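Local coordinates for protein putative O-acetylhomoserine (Thiol)-lyase (Campylobacter jejuni, PDB 4OC9) that probably catalyses the pyridoxal phosphate-dependent formation of homocysteine or methionine from O-acetylhomoserine and a sulfur donor, as a trans-sulfuration family enzyme, at residues T31-E36 with L50-S55; N71-A76 with L190-H195. All coordinates share one frame; numbering follows the deposited sequence.

Contact 1 of 2, residues T31-E36 with L50-S55; sequences TAYNFE and LGNIYS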
loop_
_atom_site.group_PDB
_atom_site.type_symbol
_atom_site.label_atom_id
_atom_site.label_comp_id
_atom_site.label_asym_id
_atom_site.label_seq_id
_atom_site.Cartn_x
_atom_site.Cartn_y
_atom_site.Cartn_z
ATOM N N THR D 31 0.178 -14.093 1.044
ATOM C CA THR D 31 0.957 -15.101 0.324
ATOM C C THR D 31 0.347 -16.465 0.289
ATOM O O THR D 31 0.576 -17.198 -0.675
ATOM C CB THR D 31 2.369 -15.267 0.910
ATOM O OG1 THR D 31 2.291 -15.523 2.322
ATOM C CG2 THR D 31 3.159 -14.000 0.718
ATOM N N ALA D 32 -0.449 -16.808 1.310
ATOM C CA ALA D 32 -1.043 -18.154 1.356
ATOM C C ALA D 32 -2.531 -18.175 1.554
ATOM O O ALA D 32 -3.131 -17.209 1.980
ATOM C CB ALA D 32 -0.348 -19.001 2.401
ATOM N N TYR D 33 -3.095 -19.342 1.289
ATOM C CA TYR D 33 -4.521 -19.553 1.375
ATOM C C TYR D 33 -4.903 -20.779 2.204
ATOM O O TYR D 33 -4.199 -21.784 2.232
ATOM C CB TYR D 33 -5.033 -19.676 -0.075
ATOM C CG TYR D 33 -4.564 -18.492 -0.882
ATOM C CD1 TYR D 33 -3.320 -18.505 -1.505
ATOM C CD2 TYR D 33 -5.320 -17.315 -0.939
ATOM C CE1 TYR D 33 -2.865 -17.389 -2.212
ATOM C CE2 TYR D 33 -4.877 -16.217 -1.647
ATOM C CZ TYR D 33 -3.655 -16.250 -2.278
ATOM O OH TYR D 33 -3.189 -15.137 -2.937
ATOM N N ASN D 34 -6.035 -20.685 2.885
ATOM C CA ASN D 34 -6.513 -21.763 3.724
ATOM C C ASN D 34 -7.304 -22.772 2.914
ATOM O O ASN D 34 -8.426 -22.488 2.505
ATOM C CB ASN D 34 -7.402 -21.167 4.820
ATOM C CG ASN D 34 -7.888 -22.193 5.849
ATOM O OD1 ASN D 34 -8.887 -21.962 6.488
ATOM N ND2 ASN D 34 -7.180 -23.314 6.016
ATOM N N PHE D 35 -6.710 -23.938 2.650
ATOM C CA PHE D 35 -7.403 -24.970 1.904
ATOM C C PHE D 35 -8.498 -25.471 2.822
ATOM O O PHE D 35 -8.291 -25.576 4.031
ATOM C CB PHE D 35 -6.492 -26.118 1.527
ATOM C CG PHE D 35 -5.281 -25.681 0.775
ATOM C CD1 PHE D 35 -5.395 -25.218 -0.537
ATOM C CD2 PHE D 35 -4.039 -25.752 1.349
ATOM C CE1 PHE D 35 -4.294 -24.797 -1.230
ATOM C CE2 PHE D 35 -2.923 -25.341 0.638
ATOM C CZ PHE D 35 -3.052 -24.876 -0.643
ATOM N N GLU D 36 -9.667 -25.779 2.249
ATOM C CA GLU D 36 -10.836 -26.257 3.029
ATOM C C GLU D 36 -10.651 -27.686 3.557
ATOM O O GLU D 36 -11.287 -28.058 4.536
ATOM C CB GLU D 36 -12.121 -26.182 2.217
ATOM C CG GLU D 36 -12.411 -24.801 1.649
ATOM C CD GLU D 36 -13.667 -24.769 0.820
ATOM O OE1 GLU D 36 -14.684 -25.329 1.256
ATOM O OE2 GLU D 36 -13.657 -24.125 -0.247
ATOM N N LEU D 50 -8.401 -26.268 -10.313
ATOM C CA LEU D 50 -7.774 -24.932 -10.352
ATOM C C LEU D 50 -8.155 -24.097 -9.138
ATOM O O LEU D 50 -9.261 -24.221 -8.625
ATOM C CB LEU D 50 -8.009 -24.139 -11.621
ATOM C CG LEU D 50 -6.948 -24.769 -12.547
ATOM C CD1 LEU D 50 -7.587 -25.986 -13.177
ATOM C CD2 LEU D 50 -6.427 -23.851 -13.637
ATOM N N GLY D 51 -7.235 -23.269 -8.669
ATOM C CA GLY D 51 -7.519 -22.452 -7.499
ATOM C C GLY D 51 -6.288 -21.895 -6.816
ATOM O O GLY D 51 -5.148 -22.151 -7.218
ATOM N N ASN D 52 -6.540 -21.150 -5.750
ATOM C CA ASN D 52 -5.474 -20.520 -4.978
ATOM C C ASN D 52 -4.615 -21.493 -4.240
ATOM O O ASN D 52 -5.111 -22.429 -3.600
ATOM C CB ASN D 52 -6.057 -19.560 -3.958
ATOM C CG ASN D 52 -6.849 -18.451 -4.599
ATOM O OD1 ASN D 52 -6.699 -18.178 -5.785
ATOM N ND2 ASN D 52 -7.672 -17.782 -3.803
ATOM N N ILE D 53 -3.314 -21.245 -4.314
ATOM C CA ILE D 53 -2.316 -22.082 -3.654
ATOM C C ILE D 53 -1.289 -21.264 -2.869
ATOM O O ILE D 53 -1.190 -21.378 -1.648
ATOM C CB ILE D 53 -1.527 -22.922 -4.673
ATOM C CG1 ILE D 53 -2.441 -23.901 -5.385
ATOM C CG2 ILE D 53 -0.424 -23.682 -3.960
ATOM C CD1 ILE D 53 -1.752 -24.726 -6.479
ATOM N N TYR D 54 -0.559 -20.420 -3.594
ATOM C CA TYR D 54 0.488 -19.589 -3.033
ATOM C C TYR D 54 0.714 -18.451 -3.999
ATOM O O TYR D 54 0.821 -18.673 -5.213
ATOM C CB TYR D 54 1.741 -20.430 -2.867
ATOM C CG TYR D 54 2.883 -19.720 -2.182
ATOM C CD1 TYR D 54 2.833 -19.463 -0.799
ATOM C CD2 TYR D 54 4.048 -19.419 -2.860
ATOM C CE1 TYR D 54 3.884 -18.858 -0.137
ATOM C CE2 TYR D 54 5.097 -18.800 -2.211
ATOM C CZ TYR D 54 5.013 -18.535 -0.845
ATOM O OH TYR D 54 6.075 -17.931 -0.204
ATOM N N SER D 55 0.818 -17.241 -3.446
ATOM C CA SER D 55 0.978 -16.005 -4.247
ATOM C C SER D 55 2.137 -15.918 -5.215
ATOM O O SER D 55 2.094 -15.092 -6.127
ATOM C CB SER D 55 0.846 -14.740 -3.400
ATOM O OG SER D 55 -0.458 -14.691 -2.886
HETATM O O HOH W 1 4.935 -16.391 2.717
HETATM O O HOH W 2 -1.973 -22.130 0.933
#
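Thr31 and Ser55 meet where two extended loops run nearly antiparallel, in the N-terminal arm of this fold-type I pyridoxal phosphate enzyme, which reaches over to the active site of a neighbouring subunit. Ser55 N donates an almost straight bond to Thr31 O (2.8 Å, 173° at the hydrogen). Tyr54 CA, 3.4 Å from Thr31 O, turns its hydrogen to the same oxygen in a weaker CA-H...O contact, so one carbonyl collects both. Next along, the Tyr33 ring takes Asn52 CB over one face, a CH-pi contact 3.8 Å from the centroid, while Ile53 O sits at the ring edge, in plane. The Asn52 amide is turned 43° from that ring. Phe35 reaches the same strip from further up its loop, with CE1 3.4 Å from Asn52 O. Water 2 closes the middle of the contact by donating to both Tyr33 O and Ile53 O (2.8 Å to the latter). Tyr54 turns CG anti to its backbone N (chi1 -175°), which carries the ring along Thr31, CE1 lying 4.0 Å from Thr31 CB. Further out, Asn52 ND2 goes on to Gln20 of a third subunit, and Asn52 O also accepts from Arg44. The Tyr54 hydroxyl bonds to the side chain of the lysine-pyridoxal phosphate adduct and to Ser205 OG, both of the second subunit, so the pairing probably helps to hold Tyr54 at that subunit's cofactor site. Ser55 OG gives a bond to Asn30 O and accepts one from Tyr33 OH at 2.8 Å.

Contact 2 of 2, residues N71-A76 with L190-H195; sequences NVEGGA and LQPFKH
Glu73 and Gln191 mark the closest backbone approach, 5.9 Å between their CA atoms, where the end of helix 60-73 faces a 3-10 turn at 192-194 with no direct hydrogen bond between them. Phe193 and Glu73 carry most of the contact. With CG of Phe193 beside the backbone N (chi1 -62°), its ring is directed at the helix end: Glu73 O lies at the ring edge, 3.4 Å from CD2, and CE2 comes within 3.5 Å of Gly75 CA and 3.8 Å of Glu73 CB. The ring thus lies close against the Gly75 backbone.

The Glu73 chain bends at chi2 (-73°), bringing OE2 across to Pro192 CD at 3.7 Å. Water 3 does the polar bridging: it donates to Glu73 O and to Glu73 OE2 (2.8 Å for OE2), and accepts from Phe193 N. The other carboxylate oxygen, OE1, receives bonds from His202 and Asn182, so both oxygens are engaged and the group's rotation is probably fixed. Asn182 ND2 also bonds to Leu190 O, so it links the two segments. Ile200 and Ile220, on neighbouring strands of the large sheet, lie against the Glu73 and Phe193 side chains. The helix closes in a Schellman motif with Gly74, at positive phi, as its C-prime residue.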
loop_
_atom_site.group_PDB
_atom_site.type_symbol
_atom_site.label_atom_id
_atom_site.label_comp_id
_atom_site.label_asym_id
_atom_site.label_seq_id
_atom_site.Cartn_x
_atom_site.Cartn_y
_atom_site.Cartn_z
ATOM N N ASN D 71 -9.011 -9.513 -21.836
ATOM C CA ASN D 71 -10.288 -9.074 -22.380
ATOM C C ASN D 71 -10.153 -7.839 -23.241
ATOM O O ASN D 71 -10.714 -7.802 -24.325
ATOM C CB ASN D 71 -11.317 -8.826 -21.266
ATOM C CG ASN D 71 -11.683 -10.095 -20.545
ATOM O OD1 ASN D 71 -11.251 -11.163 -20.923
ATOM N ND2 ASN D 71 -12.446 -9.979 -19.476
ATOM N N VAL D 72 -9.395 -6.846 -22.788
ATOM C CA VAL D 72 -9.239 -5.633 -23.608
ATOM C C VAL D 72 -8.466 -5.927 -24.888
ATOM O O VAL D 72 -8.703 -5.288 -25.878
ATOM C CB VAL D 72 -8.659 -4.398 -22.866
ATOM C CG1 VAL D 72 -9.575 -4.046 -21.718
ATOM C CG2 VAL D 72 -7.258 -4.643 -22.348
ATOM N N GLU D 73 -7.529 -6.870 -24.859
ATOM C CA GLU D 73 -6.758 -7.225 -26.069
ATOM C C GLU D 73 -7.525 -8.168 -27.000
ATOM O O GLU D 73 -7.152 -8.314 -28.158
ATOM C CB GLU D 73 -5.414 -7.868 -25.725
ATOM C CG GLU D 73 -4.297 -6.953 -25.240
ATOM C CD GLU D 73 -3.681 -6.081 -26.333
ATOM O OE1 GLU D 73 -2.626 -5.451 -26.058
ATOM O OE2 GLU D 73 -4.208 -6.023 -27.466
ATOM N N GLY D 74 -8.607 -8.770 -26.519
ATOM C CA GLY D 74 -9.382 -9.707 -27.324
ATOM C C GLY D 74 -8.705 -11.089 -27.287
ATOM O O GLY D 74 -8.891 -11.913 -28.171
ATOM N N GLY D 75 -7.888 -11.332 -26.259
ATOM C CA GLY D 75 -7.173 -12.596 -26.109
ATOM C C GLY D 75 -7.906 -13.533 -25.169
ATOM O O GLY D 75 -9.005 -13.247 -24.752
ATOM N N ALA D 76 -7.272 -14.641 -24.813
ATOM C CA ALA D 76 -7.893 -15.643 -23.923
ATOM C C ALA D 76 -7.512 -15.609 -22.457
ATOM O O ALA D 76 -8.385 -15.711 -21.584
ATOM C CB ALA D 76 -7.583 -17.054 -24.448
ATOM N N LEU D 190 -4.208 -0.235 -30.674
ATOM C CA LEU D 190 -3.879 -1.318 -31.559
ATOM C C LEU D 190 -4.125 -2.678 -30.923
ATOM O O LEU D 190 -3.766 -2.906 -29.761
ATOM C CB LEU D 190 -2.406 -1.191 -31.955
ATOM C CG LEU D 190 -1.880 -2.242 -32.918
ATOM C CD1 LEU D 190 -2.659 -2.179 -34.217
ATOM C CD2 LEU D 190 -0.433 -1.978 -33.205
ATOM N N GLN D 191 -4.680 -3.603 -31.701
ATOM C CA GLN D 191 -4.984 -4.942 -31.202
ATOM C C GLN D 191 -4.235 -5.991 -32.010
ATOM O O GLN D 191 -4.770 -6.549 -32.943
ATOM C CB GLN D 191 -6.482 -5.212 -31.313
ATOM C CG GLN D 191 -7.418 -4.186 -30.680
ATOM C CD GLN D 191 -7.608 -2.876 -31.491
ATOM O OE1 GLN D 191 -7.535 -2.848 -32.735
ATOM N NE2 GLN D 191 -7.895 -1.792 -30.766
ATOM N N PRO D 192 -2.986 -6.272 -31.650
ATOM C CA PRO D 192 -2.231 -7.245 -32.438
ATOM C C PRO D 192 -2.928 -8.577 -32.670
ATOM O O PRO D 192 -2.733 -9.186 -33.739
ATOM C CB PRO D 192 -0.952 -7.430 -31.640
ATOM C CG PRO D 192 -0.786 -6.135 -30.919
ATOM C CD PRO D 192 -2.179 -5.701 -30.560
ATOM N N PHE D 193 -3.730 -9.051 -31.732
ATOM C CA PHE D 193 -4.414 -10.327 -31.963
ATOM C C PHE D 193 -5.280 -10.328 -33.218
ATOM O O PHE D 193 -5.438 -11.370 -33.866
ATOM C CB PHE D 193 -5.228 -10.839 -30.778
ATOM C CG PHE D 193 -4.407 -11.113 -29.566
ATOM C CD1 PHE D 193 -3.253 -11.878 -29.668
ATOM C CD2 PHE D 193 -4.888 -10.799 -28.310
ATOM C CE1 PHE D 193 -2.511 -12.191 -28.560
ATOM C CE2 PHE D 193 -4.162 -11.153 -27.181
ATOM C CZ PHE D 193 -2.972 -11.844 -27.305
ATOM N N LYS D 194 -5.869 -9.189 -33.543
ATOM C CA LYS D 194 -6.667 -9.078 -34.740
ATOM C C LYS D 194 -5.873 -9.402 -35.956
ATOM O O LYS D 194 -6.445 -9.830 -36.954
ATOM C CB LYS D 194 -7.201 -7.684 -34.929
ATOM C CG LYS D 194 -8.502 -7.403 -34.230
ATOM C CD LYS D 194 -8.730 -5.916 -34.322
ATOM C CE LYS D 194 -10.147 -5.581 -33.870
ATOM N NZ LYS D 194 -10.444 -4.144 -34.088
ATOM N N HIS D 195 -4.555 -9.238 -35.888
ATOM C CA HIS D 195 -3.751 -9.525 -37.035
ATOM C C HIS D 195 -2.916 -10.765 -37.023
ATOM O O HIS D 195 -1.887 -10.845 -37.697
ATOM C CB HIS D 195 -2.920 -8.306 -37.346
ATOM C CG HIS D 195 -3.759 -7.077 -37.432
ATOM N ND1 HIS D 195 -4.573 -6.818 -38.501
ATOM C CD2 HIS D 195 -3.929 -6.059 -36.568
ATOM C CE1 HIS D 195 -5.207 -5.681 -38.293
ATOM N NE2 HIS D 195 -4.819 -5.193 -37.136
HETATM O O HOH W 3 -5.072 -7.638 -29.615
#

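Overall arrangement
From the N terminus, the chain first closes contact 1: residues 31-36 lead into helix 38-45, and the loop segment 50-55 brings the chain back, so the loop closed is short and holds that helix. Helix 60-73 follows, and its end opens contact 2, whose partner 190-195 comes more than a hundred residues later, after much of the large seven-stranded sheet has been built. The two are in series, neither enclosing nor crossing the other. The centres of contact 1 and contact 2 lie about 30 Å apart. Their nearest atoms are about 12 Å apart. Contact 1 sits among neighbouring subunits, whereas contact 2, touched by no other chain, joins a helix end to a loop beside strands 199-203 and 217-221.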